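Local coordinates for folylpolyglutamate synthase protein FOLC (Mycobacterium tuberculosis, PDB 2VOS), which probably adds glutamate to dihydropteroate and successive glutamates to tetrahydrofolate, spending ATP to build dihydrofolate and folylpolyglutamates, at residues E23-L34 and S116-Y124. Sequence-based numbering, arbitrary orientation.
Sequences EIASLLQVEHLL and SPAQYVATY
Tyr120 reaches across from the first turns of helix 117-140 into the hollow formed by Leu27, Val30, Glu31 and Leu34 of helix 23-34, a knob set in a hole. With CG opposite the backbone N (chi1 176°), its ring extends toward the neighbouring helix, where Leu27 CD1 approaches Tyr120 CD2 obliquely at 3.7 Å. At the far end of the ring, Tyr120 OH donates to Glu31 OE2 over a short 2.5 Å, arriving from above the carboxylate plane. The buried carboxylate gets there because its chain folds at chi2 (-59°), and its other oxygen, OE1, forms a salt bridge with Lys151; a partner on each oxygen probably stabilises its negative charge.

One turn beyond Tyr120, Tyr124 offers a ring face to Val30, whose CG1 stands 4.0 Å from the ring centroid in a CH-pi contact, displaced toward the rim. Val30 CG2 meets Val121 CG2 at 4.0 Å, and Val121 CG2 also lies 3.5 Å from Leu27 N, against the backbone of helix 23-34. Leu34 CD2 adds an oblique contact to the Tyr124 ring, whose hydroxyl bonds to Glu128.

Packing is looser at the margins, where exposed Ile24 and Leu33 each bring a CD1 methyl, to the Pro117 ring and the hydroxyl end of Tyr124 respectively. Partly exposed Glu23 instead makes a polar link: its extended chain brings OE2 to Ala118 N at 2.9 Å, beside the capping box in which Ser116 OG accepts from Gln119 N and Ser116 N donates to Gln119 OE1.

The axes of 23-34 and 117-124 come within 8.5 Å, their N-to-C directions 39° apart, and helix 151-165 touches Tyr120 through Leu155 and Met158. Away from the nucleotide and metal sites, the arrangement is that of helix-helix packing with knob-into-hole character, joining the N-terminal helix to the helix following edge strand 113-114 of the mixed sheet.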
# COMPACT_ATOMS: atom_id res chain seq x y z
N GLU A 23 12.15 18.56 -16.60
CA GLU A 23 12.30 17.57 -15.55
C GLU A 23 11.18 16.56 -15.75
O GLU A 23 11.44 15.37 -15.83
CB GLU A 23 12.23 18.26 -14.17
CG GLU A 23 11.96 17.36 -12.99
CD GLU A 23 12.00 18.08 -11.62
OE1 GLU A 23 11.16 19.01 -11.38
OE2 GLU A 23 12.88 17.71 -10.80
N ILE A 24 9.93 17.04 -15.82
CA ILE A 24 8.75 16.18 -16.03
C ILE A 24 8.86 15.45 -17.36
O ILE A 24 8.45 14.30 -17.50
CB ILE A 24 7.40 16.96 -16.12
CG1 ILE A 24 7.15 17.88 -14.90
CG2 ILE A 24 6.23 15.98 -16.31
CD1 ILE A 24 6.96 17.13 -13.59
N ALA A 25 9.38 16.14 -18.35
CA ALA A 25 9.47 15.54 -19.66
C ALA A 25 10.49 14.40 -19.64
O ALA A 25 10.23 13.32 -20.20
CB ALA A 25 9.83 16.58 -20.69
N SER A 26 11.64 14.63 -19.01
CA SER A 26 12.66 13.56 -18.87
C SER A 26 12.07 12.40 -18.12
O SER A 26 12.27 11.26 -18.49
CB SER A 26 13.94 14.05 -18.16
OG SER A 26 14.61 15.02 -18.96
N LEU A 27 11.34 12.67 -17.05
CA LEU A 27 10.70 11.58 -16.33
C LEU A 27 9.79 10.76 -17.26
O LEU A 27 9.79 9.53 -17.23
CB LEU A 27 9.91 12.12 -15.15
CG LEU A 27 9.30 10.97 -14.37
CD1 LEU A 27 9.48 11.12 -12.90
CD2 LEU A 27 7.85 10.91 -14.66
N LEU A 28 9.01 11.44 -18.10
CA LEU A 28 8.12 10.71 -19.04
C LEU A 28 8.91 9.82 -20.03
O LEU A 28 8.51 8.69 -20.37
CB LEU A 28 7.25 11.72 -19.81
CG LEU A 28 6.24 12.39 -18.86
CD1 LEU A 28 5.25 13.31 -19.57
CD2 LEU A 28 5.46 11.36 -18.13
N GLN A 29 10.03 10.34 -20.49
CA GLN A 29 10.91 9.57 -21.36
C GLN A 29 11.36 8.28 -20.65
O GLN A 29 11.32 7.18 -21.23
CB GLN A 29 12.16 10.41 -21.62
CG GLN A 29 12.71 10.45 -23.00
CD GLN A 29 13.57 11.71 -23.18
OE1 GLN A 29 14.60 11.88 -22.52
NE2 GLN A 29 13.14 12.59 -24.06
N VAL A 30 11.83 8.40 -19.41
CA VAL A 30 12.23 7.19 -18.69
C VAL A 30 11.10 6.18 -18.56
O VAL A 30 11.33 4.96 -18.74
CB VAL A 30 12.85 7.50 -17.32
CG1 VAL A 30 13.03 6.16 -16.46
CG2 VAL A 30 14.19 8.27 -17.53
N GLU A 31 9.89 6.66 -18.22
CA GLU A 31 8.75 5.74 -17.97
C GLU A 31 8.34 5.03 -19.28
O GLU A 31 7.93 3.83 -19.28
CB GLU A 31 7.53 6.52 -17.45
CG GLU A 31 7.71 6.94 -16.02
CD GLU A 31 7.91 5.72 -15.16
OE1 GLU A 31 6.92 5.03 -14.89
OE2 GLU A 31 9.05 5.44 -14.77
N HIS A 32 8.40 5.79 -20.39
CA HIS A 32 8.12 5.22 -21.73
C HIS A 32 9.05 4.01 -22.01
O HIS A 32 8.59 2.98 -22.48
CB HIS A 32 8.28 6.29 -22.83
CG HIS A 32 7.83 5.83 -24.19
ND1 HIS A 32 6.56 5.36 -24.44
CD2 HIS A 32 8.50 5.76 -25.37
CE1 HIS A 32 6.45 5.02 -25.72
NE2 HIS A 32 7.61 5.25 -26.30
N LEU A 33 10.34 4.14 -21.68
CA LEU A 33 11.25 3.01 -21.83
C LEU A 33 10.89 1.87 -20.90
O LEU A 33 10.86 0.72 -21.33
CB LEU A 33 12.72 3.37 -21.53
CG LEU A 33 13.40 4.32 -22.50
CD1 LEU A 33 14.83 4.54 -21.98
CD2 LEU A 33 13.37 3.75 -23.90
N LEU A 34 10.72 2.19 -19.60
CA LEU A 34 10.49 1.16 -18.60
C LEU A 34 9.20 0.42 -18.98
O LEU A 34 9.12 -0.78 -18.77
CB LEU A 34 10.38 1.75 -17.17
CG LEU A 34 11.68 2.32 -16.59
CD1 LEU A 34 11.43 2.88 -15.20
CD2 LEU A 34 12.62 1.15 -16.46
N SER A 116 12.62 14.02 -6.45
CA SER A 116 12.10 14.85 -7.56
C SER A 116 12.19 14.10 -8.88
O SER A 116 12.91 13.09 -9.02
CB SER A 116 12.90 16.16 -7.66
OG SER A 116 14.23 15.78 -8.05
N PRO A 117 11.42 14.55 -9.87
CA PRO A 117 11.56 13.92 -11.16
C PRO A 117 13.06 13.93 -11.64
O PRO A 117 13.52 12.99 -12.23
CB PRO A 117 10.67 14.81 -12.07
CG PRO A 117 9.51 15.22 -11.08
CD PRO A 117 10.35 15.57 -9.84
N ALA A 118 13.81 15.00 -11.40
CA ALA A 118 15.20 15.06 -11.85
C ALA A 118 16.07 13.93 -11.18
O ALA A 118 16.87 13.24 -11.82
CB ALA A 118 15.74 16.49 -11.56
N GLN A 119 15.88 13.73 -9.89
CA GLN A 119 16.63 12.73 -9.17
C GLN A 119 16.22 11.36 -9.65
O GLN A 119 17.06 10.44 -9.63
CB GLN A 119 16.30 12.83 -7.69
CG GLN A 119 17.12 13.90 -6.96
CD GLN A 119 16.43 14.56 -5.73
OE1 GLN A 119 15.30 14.23 -5.30
NE2 GLN A 119 17.14 15.53 -5.19
N TYR A 120 14.93 11.18 -10.01
CA TYR A 120 14.44 9.84 -10.44
C TYR A 120 15.14 9.48 -11.74
O TYR A 120 15.64 8.36 -11.92
CB TYR A 120 12.93 9.90 -10.60
CG TYR A 120 12.21 8.67 -11.12
CD1 TYR A 120 11.67 7.73 -10.23
CD2 TYR A 120 12.02 8.44 -12.48
CE1 TYR A 120 10.96 6.58 -10.69
CE2 TYR A 120 11.29 7.25 -12.96
CZ TYR A 120 10.78 6.37 -12.04
OH TYR A 120 10.06 5.24 -12.44
N VAL A 121 15.14 10.43 -12.67
CA VAL A 121 15.86 10.27 -13.97
C VAL A 121 17.36 10.04 -13.74
O VAL A 121 17.91 9.14 -14.35
CB VAL A 121 15.61 11.51 -14.90
CG1 VAL A 121 16.47 11.49 -16.14
CG2 VAL A 121 14.11 11.58 -15.28
N ALA A 122 18.03 10.86 -12.89
CA ALA A 122 19.47 10.69 -12.65
C ALA A 122 19.74 9.30 -12.07
O ALA A 122 20.73 8.69 -12.38
CB ALA A 122 19.99 11.77 -11.68
N THR A 123 18.85 8.81 -11.21
CA THR A 123 19.03 7.47 -10.63
C THR A 123 18.95 6.39 -11.71
O THR A 123 19.78 5.51 -11.76
CB THR A 123 18.02 7.21 -9.48
OG1 THR A 123 18.23 8.23 -8.50
CG2 THR A 123 18.26 5.87 -8.82
N TYR A 124 17.96 6.49 -12.59
CA TYR A 124 17.83 5.55 -13.69
C TYR A 124 19.09 5.62 -14.59
O TYR A 124 19.71 4.59 -14.90
CB TYR A 124 16.57 5.89 -14.52
CG TYR A 124 16.53 5.07 -15.77
CD1 TYR A 124 16.17 3.72 -15.72
CD2 TYR A 124 16.90 5.61 -16.98
CE1 TYR A 124 16.18 2.93 -16.84
CE2 TYR A 124 16.90 4.86 -18.10
CZ TYR A 124 16.55 3.51 -18.03
OH TYR A 124 16.57 2.73 -19.18